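Local coordinates for amidohydrolase 3 domain-containing protein (Pyrococcus horikoshii, PDB 3IGH) that is of unknown exact function but is probably a metal-dependent amidohydrolase that acts on carbon-nitrogen bonds other than peptide bonds, at residues A[59-64]-A[457-462]; A[63-68]-A[441-446]; A[201-206]-A[464-469]; A[358-363]-A[395-400]. All coordinates share one frame; numbering follows the deposited sequence.

Contact 1: A[59-64]-A[457-462]; sequences VMPAFF and GKLEPG
The ring of Pro61 meets both the carbonyl of Gly457 and the side chain of Leu459: its CB and CG lie against Gly457 O, 3.5 Å from CB, while CG also comes within 4.0 Å of Leu459 CG. Further along the same segment, Met60 CE sits 3.9 Å above one face of the Phe63 ring, displaced toward the rim, and Trp409 makes an edge-to-face pair with that ring. Strand 58-68 here starts beside strand 10-14 and runs on into the TIM barrel of the amidohydrolase fold, and the loop 457-462, between helix 436-450 and strand 467-470, lies against its first residues.

Between the two segments the contact is largely apolar and made by few atoms. Leu459 reaches in with one methyl, CD1, which touches Val59 CG1 at 3.9 Å and stands 3.6 Å from Pro61 N, so it covers the backbone where Met60 passes into Pro61. With CG1 anti to the backbone N (chi1 176°), Val59 presents that methyl to Leu459, the two side chains crossing at nearly a right angle. Cutting Leu459 back to an alanine would probably open a gap between Val59 and the Pro61 ring, and leave the loop less firmly seated on the strand. Lys458 takes another course, its side chain heading away from the strand, where NZ hydrogen-bonds Ser14 OG and makes a cation-pi contact with Tyr445. Gly457 has a phi of 120°, where a CB would run into the carbonyl O of the residue before.

Contact 2: A[63-68]-A[441-446]; sequences FFDSHL and HSYTYG. With SO4 (sulfate ion), chain B.
Phe63 drives one edge of its ring into the face of Tyr443, a T-shaped pair with centroids 4.9 Å apart and planes at 72°. The touching atom is Phe63 CD1, 3.5 Å from Tyr443 CG and set toward the rim of the tyrosine face. Beside the rings, Phe64 N donates to Tyr443 O at 2.9 Å, tying strand 63-65 to the helix at a point where the helix is kinked. The same tyrosine ring meets Phe64 O at its edge, in plane, with CD2 3.5 Å away. Its chi1 of -137° is well off a staggered value, consistent with a ring held in place by its neighbours. At the far end a water takes a hydrogen bond from Tyr443 OH and gives one to Asp65 OD2 at 2.7 Å, bridging two groups too far apart to bond directly.

The second shell fixes these groups. Asp65 OD2 also bonds Thr399, and OD1 uses its anti lone pair to accept His67 N at 3.1 Å, an Asx turn that shapes the bend after the strand. Pro408, Thr411 and Val412 of helix 408-417 lie against Tyr443. The wider pi-type turn, with Gly446 N bonded to His441 O, accompanies the kink.

Past the bend, His67 NE2 donates to a sulfate oxygen, O1, at 3.0 Å; His314, His339 and Lys262 bind the same ion. A histidine here, at the end of the first barrel strand, is consistent with the His-X-His motif of amidohydrolase barrels, with which relatives bind metal.

Contact 3: A[201-206]-A[464-469]; sequences GVKSVS and KAEYII. With SO4 (sulfate ion), chain O.
Polar bonds at the end of Lys203 join the two segments. Both pair with strand 58-68 of the amidohydrolase barrel, 202-206 as its parallel neighbour and 467-469 as its antiparallel one, and Lys203 packs on Ala62 of that strand as it reaches the other segment. Lys203 NZ donates to Tyr467 O at 2.8 Å, approaching almost in line with the carbonyl bond. The lysine chain is extended beyond CG, which carries the ammonium that far, and NZ has two further partners: sulfate O4 at 2.9 Å and a water.

That water is a hub. It accepts from Lys203 NZ and from Tyr467 N, 3.0 Å away, and lies near the O of Ala465, the central residue of an inverse gamma turn.

Among charged groups, the sulfate, probably from the crystallisation liquor, is also bound by Arg255. Glu466, bent at chi2 (-71°), lays its carboxylate beside the lysine chain, OE1 being 3.8 Å from Lys203 CD, while OE2 pairs with Arg255 and Asn230. Lys203 NZ also looks onto the face of Tyr467, but at 5.5 Å from the ring centroid this cation-pi attraction is weak at most.

Apolar packing comes mainly from Ile468, whose CG2 lies 3.7 Å from Gly201 CA. This glycine follows helix 183-199 and closes it with a Schellman motif; at its positive phi a CB would jam against the preceding carbonyl O, and it would also crowd Ile468 CD1.

Contact 4: A[358-363]-A[395-400]; sequences LSVQPH and LGFSTD. With SO4 (sulfate ion), chain E.
Ser398 OG sits at the centre of a small polar knot. Gln361 NE2 donates to it at 2.7 Å, the serine lying 22° out of the amide plane, and OG in turn donates to Val360 O at 3.0 Å, coming from above the carbonyl plane. Ser359 OG is 3.1 Å from the same Ser398 OG and bonds Ser66 as well. With chi1 at 51°, Ser398 OG is tucked back over its own backbone, within range of all three. An alanine replacing Gln361 would probably leave Ser398 OG without its amide donor and uncover the CB of Asp400, on which Gln361 CG now rests.

Next to the knot run the backbone bonds of two parallel strands, Gly396 N to Leu358 O and Val360 N to Gly396 O, the latter 2.9 Å. These are neighbouring strands near the close of the TIM barrel, linked by a crossover that includes helix 386-392. Beyond them His363 N and Ser398 O share a water, and His363 NE2 binds a sulfate, O4, that Lys422 also holds.

Apolar groups fill the side of Val360 and Phe397. Leu395 CD1 touches both Leu358 CB and Val360 CG1, 3.8 Å from the latter. Val360 CG2 touches Phe397 CD1, and Pro362 CG stands over the middle of the Phe397 ring, a CH-pi contact 3.8 Å from the centroid and only 6° off the normal.

From the N terminus, strand 58-68 comes first and serves contacts 1 and 2, which share Phe63 and Phe64. Contact 1 closes the longest loop, some 390 residues to the loop 457-462; contact 2 closes a slightly shorter one inside it, ending on helix 436-450. Contact 3 starts later, at 201-206, and ends later, at 464-469, so it crosses both: Ala62 N meets Glu466 O, and Asp65 N meets Ser204 O. Contact 4, only 32 residues apart, nests inside all three loops and meets contact 2 where Asp65 OD2 bonds Thr399 OG1. Contacts 1 to 3 tie the first barrel strands to the C-terminal part of the chain, and contact 4 joins strands 357-360 and 395-397.

Contact 1: A[59-64]-A[457-462]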
loop_
_atom_site.group_PDB
_atom_site.type_symbol
_atom_site.label_atom_id
_atom_site.label_comp_id
_atom_site.label_asym_id
_atom_site.label_seq_id
_atom_site.Cartn_x
_atom_site.Cartn_y
_atom_site.Cartn_z
ATOM N N VAL A 59 -8.036 1.138 31.341
ATOM C CA VAL A 59 -7.672 1.041 29.922
ATOM C C VAL A 59 -8.644 1.894 29.107
ATOM O O VAL A 59 -9.855 1.827 29.319
ATOM C CB VAL A 59 -7.665 -0.446 29.421
ATOM C CG1 VAL A 59 -7.383 -0.542 27.912
ATOM C CG2 VAL A 59 -6.636 -1.270 30.171
ATOM N N MET A 60 -8.111 2.713 28.200
ATOM C CA MET A 60 -8.954 3.504 27.294
ATOM C C MET A 60 -8.410 3.382 25.863
ATOM O O MET A 60 -7.237 3.028 25.693
ATOM C CB MET A 60 -9.052 4.982 27.750
ATOM C CG MET A 60 -7.762 5.800 27.707
ATOM S SD MET A 60 -7.945 7.587 28.053
ATOM C CE MET A 60 -8.355 8.214 26.420
ATOM N N PRO A 61 -9.250 3.652 24.838
ATOM C CA PRO A 61 -8.681 3.743 23.495
ATOM C C PRO A 61 -7.582 4.797 23.450
ATOM O O PRO A 61 -7.664 5.822 24.135
ATOM C CB PRO A 61 -9.867 4.175 22.634
ATOM C CG PRO A 61 -11.066 3.693 23.374
ATOM C CD PRO A 61 -10.716 3.842 24.822
ATOM N N ALA A 62 -6.541 4.532 22.674
ATOM C CA ALA A 62 -5.428 5.469 22.593
ATOM C C ALA A 62 -5.859 6.763 21.897
ATOM O O ALA A 62 -6.879 6.794 21.199
ATOM C CB ALA A 62 -4.244 4.815 21.883
ATOM N N PHE A 63 -5.120 7.845 22.132
ATOM C CA PHE A 63 -5.412 9.100 21.468
ATOM C C PHE A 63 -5.119 8.994 19.965
ATOM O O PHE A 63 -4.233 8.241 19.533
ATOM C CB PHE A 63 -4.635 10.261 22.100
ATOM C CG PHE A 63 -5.120 10.631 23.488
ATOM C CD1 PHE A 63 -6.250 11.433 23.655
ATOM C CD2 PHE A 63 -4.455 10.169 24.618
ATOM C CE1 PHE A 63 -6.702 11.788 24.931
ATOM C CE2 PHE A 63 -4.895 10.515 25.901
ATOM C CZ PHE A 63 -6.022 11.318 26.058
ATOM N N PHE A 64 -5.900 9.733 19.189
ATOM C CA PHE A 64 -5.732 9.805 17.738
ATOM C C PHE A 64 -5.665 11.300 17.415
ATOM O O PHE A 64 -6.660 12.008 17.531
ATOM C CB PHE A 64 -6.939 9.126 17.071
ATOM C CG PHE A 64 -6.794 8.870 15.578
ATOM C CD1 PHE A 64 -7.235 7.662 15.049
ATOM C CD2 PHE A 64 -6.248 9.823 14.705
ATOM C CE1 PHE A 64 -7.120 7.382 13.676
ATOM C CE2 PHE A 64 -6.130 9.559 13.340
ATOM C CZ PHE A 64 -6.572 8.324 12.828
ATOM N N GLY A 457 -10.506 3.636 17.268
ATOM C CA GLY A 457 -11.164 4.645 18.097
ATOM C C GLY A 457 -12.012 4.091 19.226
ATOM O O GLY A 457 -12.328 4.813 20.176
ATOM N N LYS A 458 -12.391 2.818 19.104
ATOM C CA LYS A 458 -13.125 2.107 20.154
ATOM C C LYS A 458 -12.398 0.809 20.500
ATOM O O LYS A 458 -11.530 0.362 19.752
ATOM C CB LYS A 458 -14.557 1.803 19.707
ATOM C CG LYS A 458 -15.475 3.017 19.615
ATOM C CD LYS A 458 -16.908 2.588 19.310
ATOM C CE LYS A 458 -17.788 3.769 18.927
ATOM N NZ LYS A 458 -18.080 4.684 20.067
ATOM N N LEU A 459 -12.726 0.205 21.639
ATOM C CA LEU A 459 -12.109 -1.088 21.973
ATOM C C LEU A 459 -13.173 -2.186 21.976
ATOM O O LEU A 459 -13.183 -3.081 22.820
ATOM C CB LEU A 459 -11.289 -1.026 23.276
ATOM C CG LEU A 459 -10.023 -0.154 23.281
ATOM C CD1 LEU A 459 -9.508 0.060 24.706
ATOM C CD2 LEU A 459 -8.897 -0.710 22.373
ATOM N N GLU A 460 -14.075 -2.085 21.004
ATOM C CA GLU A 460 -15.109 -3.085 20.762
ATOM C C GLU A 460 -14.570 -4.065 19.720
ATOM O O GLU A 460 -13.597 -3.738 19.034
ATOM C CB GLU A 460 -16.384 -2.392 20.272
ATOM C CG GLU A 460 -17.096 -1.612 21.375
ATOM C CD GLU A 460 -18.124 -0.615 20.858
ATOM O OE1 GLU A 460 -18.584 0.222 21.666
ATOM O OE2 GLU A 460 -18.475 -0.661 19.657
ATOM N N PRO A 461 -15.161 -5.282 19.628
ATOM C CA PRO A 461 -14.772 -6.256 18.590
ATOM C C PRO A 461 -14.735 -5.693 17.161
ATOM O O PRO A 461 -15.641 -4.966 16.754
ATOM C CB PRO A 461 -15.845 -7.347 18.718
ATOM C CG PRO A 461 -16.225 -7.307 20.159
ATOM C CD PRO A 461 -16.190 -5.844 20.532
ATOM N N GLY A 462 -13.668 -6.010 16.428
ATOM C CA GLY A 462 -13.481 -5.502 15.070
ATOM C C GLY A 462 -12.502 -4.338 15.001
ATOM O O GLY A 462 -11.879 -4.099 13.966
#

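Contact 2: A[63-68]-A[441-446]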
loop_
_atom_site.group_PDB
_atom_site.type_symbol
_atom_site.label_atom_id
_atom_site.label_comp_id
_atom_site.label_asym_id
_atom_site.label_seq_id
_atom_site.Cartn_x
_atom_site.Cartn_y
_atom_site.Cartn_z
ATOM N N PHE A 63 -5.120 7.845 22.132
ATOM C CA PHE A 63 -5.412 9.100 21.468
ATOM C C PHE A 63 -5.119 8.994 19.965
ATOM O O PHE A 63 -4.233 8.241 19.533
ATOM C CB PHE A 63 -4.635 10.261 22.100
ATOM C CG PHE A 63 -5.120 10.631 23.488
ATOM C CD1 PHE A 63 -6.250 11.433 23.655
ATOM C CD2 PHE A 63 -4.455 10.169 24.618
ATOM C CE1 PHE A 63 -6.702 11.788 24.931
ATOM C CE2 PHE A 63 -4.895 10.515 25.901
ATOM C CZ PHE A 63 -6.022 11.318 26.058
ATOM N N PHE A 64 -5.900 9.733 19.189
ATOM C CA PHE A 64 -5.732 9.805 17.738
ATOM C C PHE A 64 -5.665 11.300 17.415
ATOM O O PHE A 64 -6.660 12.008 17.531
ATOM C CB PHE A 64 -6.939 9.126 17.071
ATOM C CG PHE A 64 -6.794 8.870 15.578
ATOM C CD1 PHE A 64 -7.235 7.662 15.049
ATOM C CD2 PHE A 64 -6.248 9.823 14.705
ATOM C CE1 PHE A 64 -7.120 7.382 13.676
ATOM C CE2 PHE A 64 -6.130 9.559 13.340
ATOM C CZ PHE A 64 -6.572 8.324 12.828
ATOM N N ASP A 65 -4.488 11.794 17.048
ATOM C CA ASP A 65 -4.353 13.199 16.699
ATOM C C ASP A 65 -4.695 13.345 15.225
ATOM O O ASP A 65 -3.935 12.928 14.371
ATOM C CB ASP A 65 -2.924 13.691 16.963
ATOM C CG ASP A 65 -2.789 15.216 16.870
ATOM O OD1 ASP A 65 -3.283 15.835 15.903
ATOM O OD2 ASP A 65 -2.132 15.807 17.749
ATOM N N SER A 66 -5.825 13.972 14.928
ATOM C CA SER A 66 -6.327 13.979 13.548
ATOM C C SER A 66 -5.686 15.014 12.618
ATOM O O SER A 66 -6.099 15.138 11.460
ATOM C CB SER A 66 -7.858 14.109 13.540
ATOM O OG SER A 66 -8.264 15.340 14.102
ATOM N N HIS A 67 -4.663 15.730 13.088
ATOM C CA HIS A 67 -4.000 16.755 12.255
ATOM C C HIS A 67 -2.691 17.199 12.882
ATOM O O HIS A 67 -2.686 18.023 13.793
ATOM C CB HIS A 67 -4.937 17.963 12.056
ATOM C CG HIS A 67 -4.400 19.038 11.158
ATOM N ND1 HIS A 67 -5.102 19.501 10.067
ATOM C CD2 HIS A 67 -3.262 19.769 11.207
ATOM C CE1 HIS A 67 -4.416 20.463 9.477
ATOM N NE2 HIS A 67 -3.291 20.641 10.143
ATOM N N LEU A 68 -1.578 16.672 12.382
ATOM C CA LEU A 68 -0.272 17.176 12.780
ATOM C C LEU A 68 0.755 17.020 11.663
ATOM O O LEU A 68 0.471 16.433 10.615
ATOM C CB LEU A 68 0.206 16.529 14.100
ATOM C CG LEU A 68 0.174 15.014 14.308
ATOM C CD1 LEU A 68 1.078 14.253 13.320
ATOM C CD2 LEU A 68 0.600 14.723 15.729
ATOM N N HIS A 441 -13.986 11.293 23.723
ATOM C CA HIS A 441 -14.624 10.747 22.528
ATOM C C HIS A 441 -14.095 11.411 21.250
ATOM O O HIS A 441 -13.794 10.720 20.272
ATOM C CB HIS A 441 -16.147 10.904 22.612
ATOM C CG HIS A 441 -16.865 10.531 21.349
ATOM N ND1 HIS A 441 -17.184 9.225 21.032
ATOM C CD2 HIS A 441 -17.334 11.290 20.331
ATOM C CE1 HIS A 441 -17.816 9.199 19.872
ATOM N NE2 HIS A 441 -17.918 10.439 19.425
ATOM N N SER A 442 -13.986 12.744 21.265
ATOM C CA SER A 442 -13.515 13.502 20.105
ATOM C C SER A 442 -12.060 13.202 19.773
ATOM O O SER A 442 -11.679 13.172 18.603
ATOM C CB SER A 442 -13.710 15.005 20.315
ATOM O OG SER A 442 -15.084 15.329 20.431
ATOM N N TYR A 443 -11.270 12.932 20.812
ATOM C CA TYR A 443 -9.847 12.663 20.679
ATOM C C TYR A 443 -9.529 11.180 20.403
ATOM O O TYR A 443 -8.363 10.788 20.312
ATOM C CB TYR A 443 -9.148 13.105 21.956
ATOM C CG TYR A 443 -7.844 13.847 21.764
ATOM C CD1 TYR A 443 -7.444 14.806 22.687
ATOM C CD2 TYR A 443 -7.006 13.591 20.676
ATOM C CE1 TYR A 443 -6.248 15.492 22.542
ATOM C CE2 TYR A 443 -5.801 14.282 20.515
ATOM C CZ TYR A 443 -5.428 15.236 21.458
ATOM O OH TYR A 443 -4.236 15.931 21.331
ATOM N N THR A 444 -10.556 10.346 20.302
ATOM C CA THR A 444 -10.341 8.931 20.006
ATOM C C THR A 444 -11.173 8.534 18.786
ATOM O O THR A 444 -10.681 8.586 17.646
ATOM C CB THR A 444 -10.623 8.021 21.246
ATOM O OG1 THR A 444 -11.954 8.261 21.724
ATOM C CG2 THR A 444 -9.626 8.299 22.376
ATOM N N TYR A 445 -12.438 8.175 19.011
ATOM C CA TYR A 445 -13.323 7.776 17.918
ATOM C C TYR A 445 -13.641 8.932 16.965
ATOM O O TYR A 445 -13.733 8.721 15.759
ATOM C CB TYR A 445 -14.606 7.147 18.465
ATOM C CG TYR A 445 -15.550 6.564 17.432
ATOM C CD1 TYR A 445 -15.234 5.393 16.742
ATOM C CD2 TYR A 445 -16.781 7.172 17.174
ATOM C CE1 TYR A 445 -16.116 4.854 15.803
ATOM C CE2 TYR A 445 -17.670 6.645 16.243
ATOM C CZ TYR A 445 -17.334 5.485 15.566
ATOM O OH TYR A 445 -18.213 4.968 14.647
ATOM N N GLY A 446 -13.776 10.142 17.510
ATOM C CA GLY A 446 -14.073 11.332 16.708
ATOM C C GLY A 446 -12.977 11.567 15.679
ATOM O O GLY A 446 -13.251 11.660 14.482
HETATM S S SO4 B . -2.301 23.852 8.689
HETATM O O1 SO4 B . -1.551 22.612 8.680
HETATM O O2 SO4 B . -2.382 24.345 10.056
HETATM O O3 SO4 B . -1.593 24.843 7.891
HETATM O O4 SO4 B . -3.654 23.605 8.178
HETATM O O HOH W 1 -2.070 14.883 20.296
#

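Contact 3: A[201-206]-A[464-469]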
loop_
_atom_site.group_PDB
_atom_site.type_symbol
_atom_site.label_atom_id
_atom_site.label_comp_id
_atom_site.label_asym_id
_atom_site.label_seq_id
_atom_site.Cartn_x
_atom_site.Cartn_y
_atom_site.Cartn_z
ATOM N N GLY A 201 0.960 8.599 24.538
ATOM C CA GLY A 201 -0.286 7.844 24.372
ATOM C C GLY A 201 -1.036 8.129 23.067
ATOM O O GLY A 201 -2.190 7.732 22.913
ATOM N N VAL A 202 -0.382 8.810 22.128
ATOM C CA VAL A 202 -0.977 9.084 20.807
ATOM C C VAL A 202 -0.497 7.989 19.853
ATOM O O VAL A 202 0.682 7.952 19.485
ATOM C CB VAL A 202 -0.557 10.478 20.269
ATOM C CG1 VAL A 202 -1.194 10.767 18.886
ATOM C CG2 VAL A 202 -0.948 11.562 21.244
ATOM N N LYS A 203 -1.396 7.080 19.480
ATOM C CA LYS A 203 -0.984 5.906 18.713
ATOM C C LYS A 203 -1.415 5.922 17.250
ATOM O O LYS A 203 -1.063 5.019 16.503
ATOM C CB LYS A 203 -1.429 4.615 19.398
ATOM C CG LYS A 203 -0.732 4.399 20.747
ATOM C CD LYS A 203 -0.981 3.005 21.300
ATOM C CE LYS A 203 -0.180 2.805 22.578
ATOM N NZ LYS A 203 -0.280 1.413 23.066
ATOM N N SER A 204 -2.170 6.945 16.862
ATOM C CA SER A 204 -2.607 7.127 15.468
ATOM C C SER A 204 -2.619 8.614 15.154
ATOM O O SER A 204 -2.932 9.432 16.027
ATOM C CB SER A 204 -4.008 6.568 15.243
ATOM O OG SER A 204 -4.133 5.204 15.580
ATOM N N VAL A 205 -2.264 8.974 13.918
ATOM C CA VAL A 205 -2.261 10.374 13.492
ATOM C C VAL A 205 -2.743 10.506 12.050
ATOM O O VAL A 205 -2.632 9.551 11.275
ATOM C CB VAL A 205 -0.830 11.052 13.611
ATOM C CG1 VAL A 205 -0.277 11.015 15.059
ATOM C CG2 VAL A 205 0.192 10.433 12.647
ATOM N N SER A 206 -3.294 11.671 11.707
ATOM C CA SER A 206 -3.297 12.118 10.316
ATOM C C SER A 206 -2.149 13.094 10.132
ATOM O O SER A 206 -2.090 14.146 10.784
ATOM C CB SER A 206 -4.600 12.800 9.910
ATOM O OG SER A 206 -5.710 11.944 10.075
ATOM N N LYS A 464 -9.066 -2.110 15.955
ATOM C CA LYS A 464 -7.658 -2.288 16.304
ATOM C C LYS A 464 -7.471 -2.070 17.809
ATOM O O LYS A 464 -8.078 -1.169 18.394
ATOM C CB LYS A 464 -6.755 -1.318 15.533
ATOM C CG LYS A 464 -6.634 -1.608 14.041
ATOM C CD LYS A 464 -5.467 -0.840 13.418
ATOM C CE LYS A 464 -5.291 -1.223 11.956
ATOM N NZ LYS A 464 -3.992 -0.757 11.387
ATOM N N ALA A 465 -6.629 -2.895 18.424
ATOM C CA ALA A 465 -6.363 -2.803 19.858
ATOM C C ALA A 465 -5.292 -1.755 20.146
ATOM O O ALA A 465 -4.169 -2.082 20.554
ATOM C CB ALA A 465 -5.951 -4.166 20.413
ATOM N N GLU A 466 -5.644 -0.496 19.915
ATOM C CA GLU A 466 -4.782 0.626 20.258
ATOM C C GLU A 466 -5.316 1.194 21.548
ATOM O O GLU A 466 -6.375 1.822 21.573
ATOM C CB GLU A 466 -4.794 1.714 19.170
ATOM C CG GLU A 466 -4.515 1.215 17.760
ATOM C CD GLU A 466 -3.080 0.780 17.536
ATOM O OE1 GLU A 466 -2.261 0.835 18.473
ATOM O OE2 GLU A 466 -2.766 0.386 16.401
ATOM N N TYR A 467 -4.587 0.948 22.624
ATOM C CA TYR A 467 -5.062 1.321 23.937
ATOM C C TYR A 467 -3.921 1.859 24.767
ATOM O O TYR A 467 -2.743 1.643 24.450
ATOM C CB TYR A 467 -5.741 0.116 24.629
ATOM C CG TYR A 467 -4.815 -1.067 24.839
ATOM C CD1 TYR A 467 -3.987 -1.142 25.965
ATOM C CD2 TYR A 467 -4.766 -2.111 23.914
ATOM C CE1 TYR A 467 -3.128 -2.214 26.158
ATOM C CE2 TYR A 467 -3.907 -3.195 24.101
ATOM C CZ TYR A 467 -3.095 -3.239 25.226
ATOM O OH TYR A 467 -2.241 -4.301 25.426
ATOM N N ILE A 468 -4.274 2.570 25.832
ATOM C CA ILE A 468 -3.293 3.012 26.811
ATOM C C ILE A 468 -3.733 2.543 28.191
ATOM O O ILE A 468 -4.931 2.424 28.461
ATOM C CB ILE A 468 -3.031 4.553 26.761
ATOM C CG1 ILE A 468 -4.324 5.365 26.891
ATOM C CG2 ILE A 468 -2.336 4.931 25.451
ATOM C CD1 ILE A 468 -4.120 6.880 26.725
ATOM N N ILE A 469 -2.759 2.241 29.038
ATOM C CA ILE A 469 -3.029 1.741 30.383
ATOM C C ILE A 469 -2.775 2.870 31.380
ATOM O O ILE A 469 -1.709 3.492 31.376
ATOM C CB ILE A 469 -2.179 0.472 30.709
ATOM C CG1 ILE A 469 -2.492 -0.645 29.697
ATOM C CG2 ILE A 469 -2.444 -0.019 32.140
ATOM C CD1 ILE A 469 -1.758 -1.966 29.938
HETATM S S SO4 O . 1.002 -1.187 19.815
HETATM O O1 SO4 O . 0.762 -2.563 20.242
HETATM O O2 SO4 O . 2.351 -1.100 19.265
HETATM O O3 SO4 O . 0.037 -0.825 18.781
HETATM O O4 SO4 O . 0.877 -0.271 20.948
HETATM O O HOH W 2 -2.139 -0.645 21.955
#

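Contact 4: A[358-363]-A[395-400]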
loop_
_atom_site.group_PDB
_atom_site.type_symbol
_atom_site.label_atom_id
_atom_site.label_comp_id
_atom_site.label_asym_id
_atom_site.label_seq_id
_atom_site.Cartn_x
_atom_site.Cartn_y
_atom_site.Cartn_z
ATOM N N LEU A 358 -14.985 17.478 10.657
ATOM C CA LEU A 358 -14.212 18.616 11.164
ATOM C C LEU A 358 -13.074 18.172 12.080
ATOM O O LEU A 358 -13.285 17.413 13.020
ATOM C CB LEU A 358 -15.114 19.608 11.918
ATOM C CG LEU A 358 -16.381 20.181 11.258
ATOM C CD1 LEU A 358 -17.185 20.997 12.262
ATOM C CD2 LEU A 358 -16.045 21.039 10.043
ATOM N N SER A 359 -11.869 18.665 11.801
ATOM C CA SER A 359 -10.737 18.468 12.696
ATOM C C SER A 359 -10.374 19.807 13.329
ATOM O O SER A 359 -9.997 20.751 12.637
ATOM C CB SER A 359 -9.552 17.884 11.929
ATOM O OG SER A 359 -8.409 17.777 12.741
ATOM N N VAL A 360 -10.507 19.889 14.649
ATOM C CA VAL A 360 -10.281 21.148 15.357
ATOM C C VAL A 360 -9.123 21.022 16.339
ATOM O O VAL A 360 -8.736 19.915 16.715
ATOM C CB VAL A 360 -11.555 21.635 16.105
ATOM C CG1 VAL A 360 -12.681 21.961 15.117
ATOM C CG2 VAL A 360 -12.017 20.635 17.157
ATOM N N GLN A 361 -8.582 22.162 16.758
ATOM C CA GLN A 361 -7.393 22.175 17.609
ATOM C C GLN A 361 -7.638 23.017 18.866
ATOM O O GLN A 361 -7.309 24.202 18.887
ATOM C CB GLN A 361 -6.185 22.717 16.835
ATOM C CG GLN A 361 -5.722 21.892 15.622
ATOM C CD GLN A 361 -6.595 22.103 14.400
ATOM O OE1 GLN A 361 -7.055 23.215 14.140
ATOM N NE2 GLN A 361 -6.854 21.028 13.659
ATOM N N PRO A 362 -8.256 22.420 19.902
ATOM C CA PRO A 362 -8.629 23.167 21.120
ATOM C C PRO A 362 -7.522 23.956 21.828
ATOM O O PRO A 362 -7.813 25.002 22.400
ATOM C CB PRO A 362 -9.222 22.086 22.029
ATOM C CG PRO A 362 -9.777 21.075 21.052
ATOM C CD PRO A 362 -8.739 21.026 19.957
ATOM N N HIS A 363 -6.272 23.502 21.762
ATOM C CA HIS A 363 -5.183 24.246 22.399
ATOM C C HIS A 363 -4.896 25.627 21.782
ATOM O O HIS A 363 -4.242 26.461 22.415
ATOM C CB HIS A 363 -3.912 23.401 22.550
ATOM C CG HIS A 363 -3.005 23.881 23.640
ATOM N ND1 HIS A 363 -1.970 24.758 23.410
ATOM C CD2 HIS A 363 -3.005 23.641 24.973
ATOM C CE1 HIS A 363 -1.353 25.021 24.549
ATOM N NE2 HIS A 363 -1.965 24.358 25.513
ATOM N N LEU A 395 -16.593 15.335 14.852
ATOM C CA LEU A 395 -15.563 16.266 15.274
ATOM C C LEU A 395 -14.372 15.485 15.813
ATOM O O LEU A 395 -14.534 14.612 16.663
ATOM C CB LEU A 395 -16.133 17.183 16.360
ATOM C CG LEU A 395 -15.390 18.432 16.824
ATOM C CD1 LEU A 395 -15.450 19.515 15.767
ATOM C CD2 LEU A 395 -16.033 18.940 18.104
ATOM N N GLY A 396 -13.181 15.794 15.309
ATOM C CA GLY A 396 -11.959 15.169 15.798
ATOM C C GLY A 396 -11.065 16.210 16.439
ATOM O O GLY A 396 -11.101 17.378 16.053
ATOM N N PHE A 397 -10.272 15.793 17.425
ATOM C CA PHE A 397 -9.337 16.709 18.076
ATOM C C PHE A 397 -7.932 16.487 17.539
ATOM O O PHE A 397 -7.545 15.368 17.177
ATOM C CB PHE A 397 -9.328 16.513 19.601
ATOM C CG PHE A 397 -10.485 17.170 20.331
ATOM C CD1 PHE A 397 -11.489 17.853 19.647
ATOM C CD2 PHE A 397 -10.571 17.072 21.718
ATOM C CE1 PHE A 397 -12.549 18.442 20.327
ATOM C CE2 PHE A 397 -11.625 17.647 22.407
ATOM C CZ PHE A 397 -12.621 18.338 21.705
ATOM N N SER A 398 -7.160 17.561 17.531
ATOM C CA SER A 398 -5.803 17.523 17.050
ATOM C C SER A 398 -5.008 18.663 17.672
ATOM O O SER A 398 -5.572 19.534 18.324
ATOM C CB SER A 398 -5.793 17.657 15.526
ATOM O OG SER A 398 -6.555 18.764 15.085
ATOM N N THR A 399 -3.699 18.653 17.446
ATOM C CA THR A 399 -2.818 19.649 18.021
ATOM C C THR A 399 -2.182 20.542 16.970
ATOM O O THR A 399 -1.675 21.608 17.312
ATOM C CB THR A 399 -1.674 18.999 18.835
ATOM O OG1 THR A 399 -0.982 18.043 18.020
ATOM C CG2 THR A 399 -2.217 18.309 20.084
ATOM N N ASP A 400 -2.183 20.100 15.706
ATOM C CA ASP A 400 -1.393 20.731 14.646
ATOM C C ASP A 400 0.076 20.803 15.065
ATOM O O ASP A 400 0.791 21.735 14.704
ATOM C CB ASP A 400 -1.950 22.125 14.270
ATOM C CG ASP A 400 -1.425 22.633 12.939
ATOM O OD1 ASP A 400 -1.019 21.808 12.087
ATOM O OD2 ASP A 400 -1.406 23.868 12.751
HETATM S S SO4 E . -0.917 24.936 28.943
HETATM O O1 SO4 E . -0.013 24.297 29.893
HETATM O O2 SO4 E . -1.765 25.899 29.642
HETATM O O3 SO4 E . -0.141 25.601 27.901
HETATM O O4 SO4 E . -1.775 23.928 28.331
HETATM O O HOH W 3 -5.008 21.383 20.285
#